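Local coordinates for probable glutamine-binding lipoprotein GlnH (GLNBP) (Mycobacterium tuberculosis, PDB 6H20) that binds amino acids such as aspartate and asparagine as a solute-binding lipoprotein, and is linked to control of protein kinase G activity and glutamate metabolism, at residues Leu57-Asn62 with Gly72-Phe77; Gln143-Pro148 with Thr154-Leu159; Val186-Val189 with Asp193-Val196. All coordinates share one frame; numbering follows the deposited sequence.

Interaction 1: Leu57-Asn62 with Gly72-Phe77; sequences LDIGSN and GEITGF
Where strand 53-57 runs out into the loop that follows it, Leu57 and Ile59 meet Ile74 on the return strand of the small hairpin formed by strands 66-67 and 74-75. The contact buries 99 Å² and rests on one methyl group, Ile74 CG2. Leu57 CD1 approaches it to 4.3 Å, while CG2 of Ile59 lies 4.4 Å from CG2 of Ile74. The backbones stay well apart, with the nearest alpha carbons, Ile59 CA and Ile74 CA, 7.2 Å from each other. Ile74 holds CG2 anti to its own backbone N, a torsion that carries this methyl to Leu57 and Ile59. Tyr98 of strand 96-100 packs on both Leu57 and Ile74, whereas Arg67 of the first hairpin strand lies against Ile59 and Ile74.

Between Leu57 at the strand end and Ile59 in the loop, Asp58, whose CB leaves the backbone away from 72-77, turns the chain. Its OD1 accepts the amide of Gly60, N to OD1 2.9 Å, in an Asx turn. That N-H comes from above the carboxylate plane, 76° out of it. The other oxygen, Asp58 OD2, forms a salt bridge with Lys120, a residue of the asparagine pocket, and Asp58 O is hydrogen-bonded to Ser65 OG. After Ile74 the hairpin strand soon ends, and Gly76 takes the N-cap position of helix 77-90.

Buried Leu57 and exposed Ile59 thus share a single methyl through loose van der Waals contact, without a polar bond between the two segments. The polar bonds here belong to Asp58, whose carboxylate uses OD1 for the Asx turn and OD2 for Lys120, a pairing that probably favours its charged form.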
loop_
_atom_site.group_PDB
_atom_site.type_symbol
_atom_site.label_atom_id
_atom_site.label_comp_id
_atom_site.label_asym_id
_atom_site.label_seq_id
_atom_site.Cartn_x
_atom_site.Cartn_y
_atom_site.Cartn_z
ATOM N N LEU A 57 -8.253 -5.783 -0.426
ATOM C CA LEU A 57 -7.017 -5.799 0.361
ATOM C C LEU A 57 -6.609 -7.258 0.508
ATOM O O LEU A 57 -7.148 -8.132 -0.177
ATOM C CB LEU A 57 -7.182 -5.065 1.696
ATOM C CG LEU A 57 -8.424 -5.290 2.566
ATOM C CD1 LEU A 57 -8.533 -6.733 3.076
ATOM C CD2 LEU A 57 -8.418 -4.292 3.731
ATOM N N ASP A 58 -5.661 -7.542 1.397
ATOM C CA ASP A 58 -5.255 -8.936 1.598
ATOM C C ASP A 58 -4.970 -9.166 3.074
ATOM O O ASP A 58 -5.278 -8.327 3.926
ATOM C CB ASP A 58 -4.069 -9.316 0.699
ATOM C CG ASP A 58 -2.733 -8.743 1.186
ATOM O OD1 ASP A 58 -2.673 -8.042 2.216
ATOM O OD2 ASP A 58 -1.723 -9.013 0.518
ATOM N N ILE A 59 -4.336 -10.300 3.378
ATOM C CA ILE A 59 -3.829 -10.535 4.724
ATOM C C ILE A 59 -2.308 -10.713 4.753
ATOM O O ILE A 59 -1.764 -11.262 5.697
ATOM C CB ILE A 59 -4.598 -11.654 5.451
ATOM C CG1 ILE A 59 -4.492 -12.982 4.696
ATOM C CG2 ILE A 59 -6.062 -11.274 5.596
ATOM C CD1 ILE A 59 -5.143 -14.147 5.429
ATOM N N GLY A 60 -1.600 -10.207 3.746
ATOM C CA GLY A 60 -0.158 -10.368 3.670
ATOM C C GLY A 60 0.694 -9.217 4.171
ATOM O O GLY A 60 1.926 -9.283 4.048
ATOM N N SER A 61 0.094 -8.178 4.757
ATOM C CA SER A 61 0.818 -6.967 5.148
ATOM C C SER A 61 0.557 -6.678 6.626
ATOM O O SER A 61 -0.385 -5.955 6.975
ATOM C CB SER A 61 0.434 -5.778 4.247
ATOM O OG SER A 61 0.852 -5.999 2.898
ATOM N N ASN A 62 1.407 -7.227 7.495
ATOM C CA ASN A 62 1.310 -6.911 8.914
ATOM C C ASN A 62 1.329 -5.398 9.104
ATOM O O ASN A 62 2.044 -4.678 8.403
ATOM C CB ASN A 62 2.490 -7.516 9.669
ATOM C CG ASN A 62 2.317 -7.405 11.172
ATOM O OD1 ASN A 62 1.190 -7.498 11.689
ATOM N ND2 ASN A 62 3.414 -7.182 11.879
ATOM N N GLY A 72 -8.761 -13.341 15.395
ATOM C CA GLY A 72 -9.146 -13.852 14.096
ATOM C C GLY A 72 -9.684 -12.824 13.120
ATOM O O GLY A 72 -10.083 -13.203 12.013
ATOM N N GLU A 73 -9.713 -11.543 13.482
ATOM C CA GLU A 73 -10.304 -10.513 12.637
ATOM C C GLU A 73 -9.255 -9.927 11.699
ATOM O O GLU A 73 -8.073 -9.843 12.038
ATOM C CB GLU A 73 -10.890 -9.393 13.503
ATOM C CG GLU A 73 -11.993 -9.861 14.448
ATOM C CD GLU A 73 -12.590 -8.736 15.287
ATOM O OE1 GLU A 73 -12.383 -7.552 14.950
ATOM O OE2 GLU A 73 -13.273 -9.045 16.289
ATOM N N ILE A 74 -9.702 -9.522 10.508
ATOM C CA ILE A 74 -8.841 -8.758 9.613
ATOM C C ILE A 74 -8.701 -7.363 10.187
ATOM O O ILE A 74 -9.696 -6.729 10.554
ATOM C CB ILE A 74 -9.443 -8.694 8.205
ATOM C CG1 ILE A 74 -9.903 -10.073 7.759
ATOM C CG2 ILE A 74 -8.482 -8.023 7.217
ATOM C CD1 ILE A 74 -11.420 -10.215 7.926
ATOM N N THR A 75 -7.467 -6.878 10.266
ATOM C CA THR A 75 -7.210 -5.623 10.948
ATOM C C THR A 75 -5.953 -4.996 10.367
ATOM O O THR A 75 -5.275 -5.579 9.514
ATOM C CB THR A 75 -7.138 -5.838 12.465
ATOM O OG1 THR A 75 -7.179 -4.571 13.139
ATOM C CG2 THR A 75 -5.876 -6.600 12.854
ATOM N N GLY A 76 -5.644 -3.796 10.841
ATOM C CA GLY A 76 -4.503 -3.046 10.360
ATOM C C GLY A 76 -4.882 -1.621 9.998
ATOM O O GLY A 76 -6.051 -1.239 9.976
ATOM N N PHE A 77 -3.840 -0.838 9.686
ATOM C CA PHE A 77 -4.027 0.574 9.325
ATOM C C PHE A 77 -4.942 0.731 8.114
ATOM O O PHE A 77 -5.836 1.588 8.110
ATOM C CB PHE A 77 -2.659 1.209 9.056
ATOM C CG PHE A 77 -2.691 2.701 8.836
ATOM C CD1 PHE A 77 -2.800 3.212 7.559
ATOM C CD2 PHE A 77 -2.573 3.576 9.906
ATOM C CE1 PHE A 77 -2.810 4.582 7.344
ATOM C CE2 PHE A 77 -2.589 4.956 9.696
ATOM C CZ PHE A 77 -2.708 5.442 8.399
#

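Interaction 2: Gln143-Pro148 with Thr154-Leu159; sequences QRILAP and TKVSDL
With chi1 at -59° and chi2 extended, Ile145 carries CG1 beside its backbone N and projects CD1 from strand 139-148 toward the turn at 154-159. Leu159 answers with its own CG beside the backbone N, and the two side chains reach each other tip to tip, CD1 of Ile145 lying 3.8 Å from CD1 of Leu159. The same leucine methyl also rests 4.0 Å from Ile145 CG1. Ile145 CD1 meets Val156 CG2 at 4.4 Å. It also sits against the backbone, Ile145 CD1 to Lys155 O 3.9 Å. Met230 and Val226 pack on Ile145 as well.

The turn is tied up by Asp158. Its OD2 takes two backbone amides: Thr154 N at 2.9 Å, in a nearly straight bond (174°) to the anti lone pair, and Lys155 N at 3.1 Å, from above the carboxylate plane. Asp158 OD1 forms a salt bridge with Lys155 NZ at 3.3 Å, weak as a hydrogen bond. Backbone bonds from Asp158 N to Lys155 O and from Leu159 N to Val156 O bring 155-159 round in a helix-like turn.

This is plain packing of the connection between strands 139-148 and 163-167 onto the mixed sheet, Ile145's side chain about 14 Å from the asparagine. Only van der Waals forces act across it, between methyls and against the backbone of Lys155 and Val156, while the polar bonds stay within the turn.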
loop_
_atom_site.group_PDB
_atom_site.type_symbol
_atom_site.label_atom_id
_atom_site.label_comp_id
_atom_site.label_asym_id
_atom_site.label_seq_id
_atom_site.Cartn_x
_atom_site.Cartn_y
_atom_site.Cartn_z
ATOM N N GLN A 143 10.507 3.638 -0.138
ATOM C CA GLN A 143 11.116 2.320 -0.317
ATOM C C GLN A 143 12.487 2.270 0.353
ATOM O O GLN A 143 13.334 3.143 0.120
ATOM C CB GLN A 143 11.265 2.018 -1.808
ATOM C CG GLN A 143 11.849 0.617 -2.076
ATOM C CD GLN A 143 11.581 0.157 -3.499
ATOM O OE1 GLN A 143 10.857 0.811 -4.253
ATOM N NE2 GLN A 143 12.177 -0.976 -3.876
ATOM N N ARG A 144 12.722 1.225 1.154
ATOM C CA ARG A 144 14.026 1.012 1.792
ATOM C C ARG A 144 14.394 -0.468 1.681
ATOM O O ARG A 144 13.810 -1.216 0.890
ATOM C CB ARG A 144 14.045 1.556 3.232
ATOM C CG ARG A 144 13.808 3.071 3.294
ATOM C CD ARG A 144 13.987 3.629 4.697
ATOM N NE ARG A 144 15.384 3.547 5.113
ATOM C CZ ARG A 144 15.793 3.744 6.365
ATOM N NH1 ARG A 144 14.907 4.033 7.310
ATOM N NH2 ARG A 144 17.082 3.653 6.673
ATOM N N ILE A 145 15.365 -0.892 2.489
ATOM C CA ILE A 145 15.915 -2.247 2.441
ATOM C C ILE A 145 15.772 -2.900 3.812
ATOM O O ILE A 145 16.020 -2.261 4.842
ATOM C CB ILE A 145 17.401 -2.214 2.015
ATOM C CG1 ILE A 145 17.574 -1.573 0.633
ATOM C CG2 ILE A 145 18.003 -3.615 2.050
ATOM C CD1 ILE A 145 19.023 -1.206 0.297
ATOM N N LEU A 146 15.400 -4.181 3.822
ATOM C CA LEU A 146 15.319 -4.988 5.035
ATOM C C LEU A 146 16.315 -6.139 4.927
ATOM O O LEU A 146 16.314 -6.878 3.934
ATOM C CB LEU A 146 13.899 -5.551 5.192
ATOM C CG LEU A 146 13.634 -6.463 6.392
ATOM C CD1 LEU A 146 13.521 -5.626 7.634
ATOM C CD2 LEU A 146 12.342 -7.260 6.167
ATOM N N ALA A 147 17.169 -6.293 5.934
ATOM C CA ALA A 147 18.156 -7.364 5.916
ATOM C C ALA A 147 18.372 -7.858 7.337
ATOM O O ALA A 147 18.038 -7.160 8.300
ATOM C CB ALA A 147 19.483 -6.871 5.322
ATOM N N PRO A 148 18.913 -9.058 7.509
ATOM C CA PRO A 148 19.245 -9.510 8.867
ATOM C C PRO A 148 20.286 -8.607 9.512
ATOM O O PRO A 148 21.111 -7.988 8.835
ATOM C CB PRO A 148 19.806 -10.920 8.644
ATOM C CG PRO A 148 19.225 -11.346 7.302
ATOM C CD PRO A 148 19.183 -10.095 6.493
ATOM N N THR A 154 23.979 -2.343 3.568
ATOM C CA THR A 154 23.512 -1.062 4.099
ATOM C C THR A 154 23.167 -0.027 3.039
ATOM O O THR A 154 22.636 1.031 3.394
ATOM C CB THR A 154 24.526 -0.440 5.074
ATOM O OG1 THR A 154 25.707 -0.064 4.359
ATOM C CG2 THR A 154 24.878 -1.408 6.188
ATOM N N LYS A 155 23.462 -0.277 1.766
ATOM C CA LYS A 155 23.155 0.691 0.723
ATOM C C LYS A 155 22.688 -0.037 -0.526
ATOM O O LYS A 155 22.796 -1.262 -0.641
ATOM C CB LYS A 155 24.334 1.624 0.427
ATOM C CG LYS A 155 25.650 0.931 0.241
ATOM C CD LYS A 155 26.774 1.949 0.219
ATOM C CE LYS A 155 28.067 1.353 0.724
ATOM N NZ LYS A 155 28.506 0.207 -0.116
ATOM N N VAL A 156 22.136 0.738 -1.459
ATOM C CA VAL A 156 21.517 0.153 -2.645
ATOM C C VAL A 156 22.519 -0.674 -3.439
ATOM O O VAL A 156 22.187 -1.756 -3.940
ATOM C CB VAL A 156 20.873 1.256 -3.498
ATOM C CG1 VAL A 156 20.309 0.674 -4.787
ATOM C CG2 VAL A 156 19.785 1.923 -2.703
ATOM N N SER A 157 23.760 -0.187 -3.566
ATOM C CA SER A 157 24.732 -0.898 -4.390
ATOM C C SER A 157 25.076 -2.268 -3.816
ATOM O O SER A 157 25.501 -3.152 -4.565
ATOM C CB SER A 157 25.993 -0.050 -4.606
ATOM O OG SER A 157 26.650 0.221 -3.377
ATOM N N ASP A 158 24.862 -2.472 -2.514
ATOM C CA ASP A 158 25.092 -3.779 -1.901
ATOM C C ASP A 158 24.119 -4.838 -2.408
ATOM O O ASP A 158 24.376 -6.036 -2.236
ATOM C CB ASP A 158 24.949 -3.668 -0.381
ATOM C CG ASP A 158 26.056 -2.842 0.255
ATOM O OD1 ASP A 158 27.164 -2.764 -0.327
ATOM O OD2 ASP A 158 25.827 -2.275 1.343
ATOM N N LEU A 159 23.001 -4.426 -3.005
ATOM C CA LEU A 159 22.021 -5.363 -3.527
ATOM C C LEU A 159 22.467 -6.027 -4.821
ATOM O O LEU A 159 21.951 -7.099 -5.155
ATOM C CB LEU A 159 20.690 -4.641 -3.752
ATOM C CG LEU A 159 20.091 -4.050 -2.468
ATOM C CD1 LEU A 159 18.719 -3.443 -2.772
ATOM C CD2 LEU A 159 19.998 -5.111 -1.370
#

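Interaction 3: Val186-Val189 with Asp193-Val196; sequences VSVV and DCLV
Asp193 OD2 is gripped by the backbone N of Asn190 and by a water that carries it on to Val189. The water donates to OD2 of Asp193 at 3.1 Å and accepts from Val189 N at 3.0 Å, bridging a gap of 3.6 Å between that nitrogen and OD2. Since helix 191-199 starts just after Asn190, the bond from Asn190 N to the Asp193 side chain fits one half of a capping box.

Beyond the carboxylate the contact turns apolar. Val188 and Asp193 run alongside one another, pointing opposite ways, CB to CB 3.7 Å. With CG1 beside the backbone N (chi1 -64°), Val188 is left with CG2 directed at Cys194, whose SG is 3.5 Å away. That sulfur is joined to Cys165 of strand 163-167, the parallel neighbour of strand 184-188, so the disulfide ties the helix to the sheet beside the valine. Trp191, a ligand-pocket residue, begins the same helix.

This is the strand-to-helix corner of a beta-alpha-beta unit running on to strand 205-207. A tight hydrophobic and disulfide face sits toward the sheet. At the corner, a direct bond from Asn190 N and a water-mediated one from Val189 N reach a carboxylate near a helix N-terminus, which would probably favour its negative charge.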
loop_
_atom_site.group_PDB
_atom_site.type_symbol
_atom_site.label_atom_id
_atom_site.label_comp_id
_atom_site.label_asym_id
_atom_site.label_seq_id
_atom_site.Cartn_x
_atom_site.Cartn_y
_atom_site.Cartn_z
ATOM N N VAL A 186 13.986 -12.128 -6.886
ATOM C CA VAL A 186 13.091 -13.213 -6.508
ATOM C C VAL A 186 11.731 -12.588 -6.245
ATOM O O VAL A 186 11.604 -11.700 -5.392
ATOM C CB VAL A 186 13.610 -13.941 -5.258
ATOM C CG1 VAL A 186 12.642 -15.051 -4.845
ATOM C CG2 VAL A 186 15.011 -14.488 -5.502
ATOM N N SER A 187 10.714 -13.011 -6.988
ATOM C CA SER A 187 9.395 -12.420 -6.825
ATOM C C SER A 187 8.431 -13.414 -6.186
ATOM O O SER A 187 8.580 -14.632 -6.335
ATOM C CB SER A 187 8.847 -11.847 -8.138
ATOM O OG SER A 187 8.435 -12.858 -9.051
ATOM N N VAL A 188 7.456 -12.876 -5.454
ATOM C CA VAL A 188 6.482 -13.658 -4.692
ATOM C C VAL A 188 5.106 -13.014 -4.832
ATOM O O VAL A 188 4.953 -11.936 -5.405
ATOM C CB VAL A 188 6.866 -13.772 -3.204
ATOM C CG1 VAL A 188 8.180 -14.552 -3.042
ATOM C CG2 VAL A 188 6.947 -12.383 -2.584
ATOM N N VAL A 189 4.092 -13.680 -4.272
ATOM C CA VAL A 189 2.734 -13.137 -4.316
ATOM C C VAL A 189 2.579 -11.964 -3.356
ATOM O O VAL A 189 2.017 -10.921 -3.715
ATOM C CB VAL A 189 1.696 -14.235 -4.026
ATOM C CG1 VAL A 189 0.295 -13.621 -3.964
ATOM C CG2 VAL A 189 1.760 -15.307 -5.083
ATOM N N ASP A 193 5.410 -13.527 2.142
ATOM C CA ASP A 193 6.198 -14.585 1.518
ATOM C C ASP A 193 7.677 -14.221 1.486
ATOM O O ASP A 193 8.538 -15.101 1.606
ATOM C CB ASP A 193 5.684 -14.855 0.105
ATOM C CG ASP A 193 4.233 -15.276 0.085
ATOM O OD1 ASP A 193 3.772 -15.906 1.061
ATOM O OD2 ASP A 193 3.544 -14.988 -0.917
ATOM N N CYS A 194 7.989 -12.930 1.307
ATOM C CA CYS A 194 9.384 -12.496 1.355
ATOM C C CYS A 194 9.961 -12.721 2.738
ATOM O O CYS A 194 11.129 -13.106 2.879
ATOM C CB CYS A 194 9.507 -11.013 0.997
ATOM S SG CYS A 194 9.325 -10.622 -0.740
ATOM N N LEU A 195 9.153 -12.492 3.774
ATOM C CA LEU A 195 9.647 -12.712 5.127
ATOM C C LEU A 195 9.971 -14.180 5.347
ATOM O O LEU A 195 11.033 -14.515 5.882
ATOM C CB LEU A 195 8.629 -12.210 6.151
ATOM C CG LEU A 195 9.025 -12.535 7.588
ATOM C CD1 LEU A 195 10.361 -11.878 7.932
ATOM C CD2 LEU A 195 7.941 -12.111 8.561
ATOM N N VAL A 196 9.084 -15.073 4.912
ATOM C CA VAL A 196 9.357 -16.505 5.034
ATOM C C VAL A 196 10.646 -16.869 4.305
ATOM O O VAL A 196 11.496 -17.599 4.833
ATOM C CB VAL A 196 8.162 -17.332 4.525
ATOM C CG1 VAL A 196 8.534 -18.815 4.453
ATOM C CG2 VAL A 196 6.969 -17.123 5.437
HETATM O O HOH W 1 4.835 -16.404 -3.404
#

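Overall arrangement
Interaction 1 belongs to one lobe of the solute-binding fold, while interactions 2 and 3 share the other and reach the same sheet; the bound asparagine lies between the lobes. The centres of interactions 2 and 3 are about 16 Å apart, those of 1 and 2 about 26 Å, and none of the three touches another. All are partly buried. Interactions 1 and 2 each join a strand to a loop or hairpin by methyl contacts, with an aspartate shaping the backbone nearby. Interaction 3 alone puts its aspartate, a bridging water and a disulfide sulfur into the contact itself. Interactions 1 and 3 both come within about 10 Å of the asparagine, side chain to ligand, and interaction 2 within about 14 Å.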